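Local coordinates for protein actinorhodin polyketide putative beta-ketoacyl synthase 2 (Streptomyces coelicolor A3, PDB 1TQY) that probably serves as the chain length factor paired with a ketosynthase in actinorhodin biosynthesis, a member of the beta-ketoacyl-ACP synthase family, at residues V243-S247 and A248-A252. Numbering follows the deposited sequence.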
ATOM      1  N   VAL B 243       7.035  -5.774 -16.825  1.00 24.67           N
ATOM      2  CA  VAL B 243       6.066  -5.071 -17.644  1.00 25.12           C
ATOM      3  C   VAL B 243       4.972  -6.045 -18.051  1.00 24.96           C
ATOM      4  O   VAL B 243       5.233  -7.051 -18.700  1.00 25.28           O
ATOM      5  CB  VAL B 243       6.752  -4.481 -18.903  1.00 25.77           C
ATOM      6  CG1 VAL B 243       5.725  -3.835 -19.815  1.00 23.45           C
ATOM      7  CG2 VAL B 243       7.799  -3.461 -18.477  1.00 26.83           C
ATOM      8  N   LEU B 244       3.749  -5.763 -17.630  1.00 26.23           N
ATOM      9  CA  LEU B 244       2.640  -6.616 -17.987  1.00 27.44           C
ATOM     10  C   LEU B 244       1.772  -5.807 -18.921  1.00 28.55           C
ATOM     11  O   LEU B 244       1.680  -4.583 -18.789  1.00 25.40           O
ATOM     12  CB  LEU B 244       1.819  -7.009 -16.758  1.00 27.52           C
ATOM     13  CG  LEU B 244       2.503  -7.356 -15.445  1.00 30.52           C
ATOM     14  CD1 LEU B 244       1.531  -8.165 -14.615  1.00 29.25           C
ATOM     15  CD2 LEU B 244       3.788  -8.126 -15.672  1.00 31.25           C
ATOM     16  N   GLU B 245       1.142  -6.484 -19.874  1.00 29.75           N
ATOM     17  CA  GLU B 245       0.264  -5.794 -20.786  1.00 32.24           C
ATOM     18  C   GLU B 245      -0.719  -6.700 -21.486  1.00 32.28           C
ATOM     19  O   GLU B 245      -0.545  -7.919 -21.541  1.00 31.54           O
ATOM     20  CB  GLU B 245       1.073  -4.973 -21.794  1.00 36.31           C
ATOM     21  CG  GLU B 245       2.117  -5.725 -22.583  1.00 40.24           C
ATOM     22  CD  GLU B 245       3.080  -4.778 -23.315  1.00 43.06           C
ATOM     23  OE1 GLU B 245       2.607  -3.806 -23.956  1.00 44.79           O
ATOM     24  OE2 GLU B 245       4.307  -5.015 -23.266  1.00 41.49           O
ATOM     25  N   ASP B 246      -1.784  -6.071 -21.970  1.00 31.71           N
ATOM     26  CA  ASP B 246      -2.864  -6.727 -22.683  1.00 31.02           C
ATOM     27  C   ASP B 246      -2.304  -7.439 -23.904  1.00 29.68           C
ATOM     28  O   ASP B 246      -1.515  -6.872 -24.663  1.00 27.39           O
ATOM     29  CB  ASP B 246      -3.896  -5.668 -23.097  1.00 33.91           C
ATOM     30  CG  ASP B 246      -5.091  -6.255 -23.812  1.00 36.77           C
ATOM     31  OD1 ASP B 246      -4.928  -6.796 -24.930  1.00 37.67           O
ATOM     32  OD2 ASP B 246      -6.199  -6.169 -23.246  1.00 40.18           O
ATOM     33  N   SER B 247      -2.707  -8.692 -24.077  1.00 29.50           N
ATOM     34  CA  SER B 247      -2.247  -9.504 -25.200  1.00 32.29           C
ATOM     35  C   SER B 247      -2.408  -8.790 -26.537  1.00 32.58           C
ATOM     36  O   SER B 247      -1.458  -8.666 -27.314  1.00 31.56           O
ATOM     37  CB  SER B 247      -3.033 -10.810 -25.249  1.00 32.46           C
ATOM     38  OG  SER B 247      -2.143 -11.906 -25.232  1.00 39.73           O
ATOM     39  N   ALA B 248      -3.631  -8.341 -26.798  1.00 33.69           N
ATOM     40  CA  ALA B 248      -3.955  -7.647 -28.031  1.00 35.38           C
ATOM     41  C   ALA B 248      -3.092  -6.403 -28.183  1.00 36.48           C
ATOM     42  O   ALA B 248      -2.398  -6.244 -29.188  1.00 37.91           O
ATOM     43  CB  ALA B 248      -5.431  -7.277 -28.048  1.00 34.86           C
ATOM     44  N   ALA B 249      -3.121  -5.523 -27.187  1.00 37.35           N
ATOM     45  CA  ALA B 249      -2.317  -4.306 -27.254  1.00 39.05           C
ATOM     46  C   ALA B 249      -0.844  -4.630 -27.499  1.00 40.14           C
ATOM     47  O   ALA B 249      -0.147  -3.898 -28.199  1.00 40.59           O
ATOM     48  CB  ALA B 249      -2.464  -3.505 -25.970  1.00 38.49           C
ATOM     49  N   ALA B 250      -0.374  -5.730 -26.922  1.00 41.59           N
ATOM     50  CA  ALA B 250       1.016  -6.132 -27.089  1.00 43.32           C
ATOM     51  C   ALA B 250       1.345  -6.424 -28.551  1.00 45.06           C
ATOM     52  O   ALA B 250       2.286  -5.859 -29.103  1.00 43.67           O
ATOM     53  CB  ALA B 250       1.311  -7.359 -26.235  1.00 42.85           C
ATOM     54  N   GLU B 251       0.573  -7.312 -29.172  1.00 47.09           N
ATOM     55  CA  GLU B 251       0.812  -7.660 -30.566  1.00 49.56           C
ATOM     56  C   GLU B 251       0.642  -6.458 -31.484  1.00 49.21           C
ATOM     57  O   GLU B 251       1.397  -6.293 -32.444  1.00 49.99           O
ATOM     58  CB  GLU B 251      -0.116  -8.789 -31.016  1.00 52.60           C
ATOM     59  CG  GLU B 251       0.595 -10.128 -31.125  1.00 58.27           C
ATOM     60  CD  GLU B 251       0.160 -10.923 -32.345  1.00 61.59           C
ATOM     61  OE1 GLU B 251       0.126 -10.339 -33.454  1.00 63.72           O
ATOM     62  OE2 GLU B 251      -0.133 -12.134 -32.198  1.00 63.27           O
ATOM     63  N   ALA B 252      -0.343  -5.620 -31.182  1.00 47.73           N
ATOM     64  CA  ALA B 252      -0.603  -4.423 -31.970  1.00 47.79           C
ATOM     65  C   ALA B 252       0.593  -3.478 -31.867  1.00 48.42           C
ATOM     66  O   ALA B 252       0.911  -2.754 -32.812  1.00 50.15           O
ATOM     67  CB  ALA B 252      -1.861  -3.729 -31.461  1.00 46.44           C
TER
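An aspartate N-cap starts the short helix 247-253 directly at the end of strand 238-246, and Asp246 meets the first turn through both its side chain and its backbone. With CG anti to the backbone N (chi1 -178°), the carboxylate swings round to the amides at the helix start. Asp246 OD1 accepts from Ala249 N at 3.2 Å; this bond is fairly straight (N-H...O 159°), although the donor stands above the carboxylate plane. Asp246 OD1 also lies 2.7 Å from Ala248 N, but the strongly bent N-H...O angle makes that second bond weak despite its shortness. One oxygen thus serves two amides of the first turn, and its negative charge would suit the positive end of the helix dipole.

The backbone confirms where the helix begins. Asp246 O receives Ala250 N at 2.8 Å, and Ser247 O receives Glu251 N at 3.1 Å, two successive i to i+4 bonds. Around this polar cap the apolar contacts are small: Asp246 CB meets the methyl CB of Ala249 at 3.9 Å, while Glu245 CG passes 4.1 Å from Ala250 CB. The latter approach follows from the first torsion of Glu245, which sets CG between its backbone N and carbonyl carbon; beyond it, Glu245 OE2 is hydrogen-bonded to Thr14 OG1 and forms a salt bridge with Arg253.

The strand and helix segments run almost perpendicular (97°), so the chain turns sharply at the cap. Strand 238-246 pairs antiparallel with strands 11-20 and 189-196, Leu244 packs on helix 171-185, and Val243 touches helix 78-93, whereas Ala249 rests on Pro188 and Ser247 on Ser10 and Leu12.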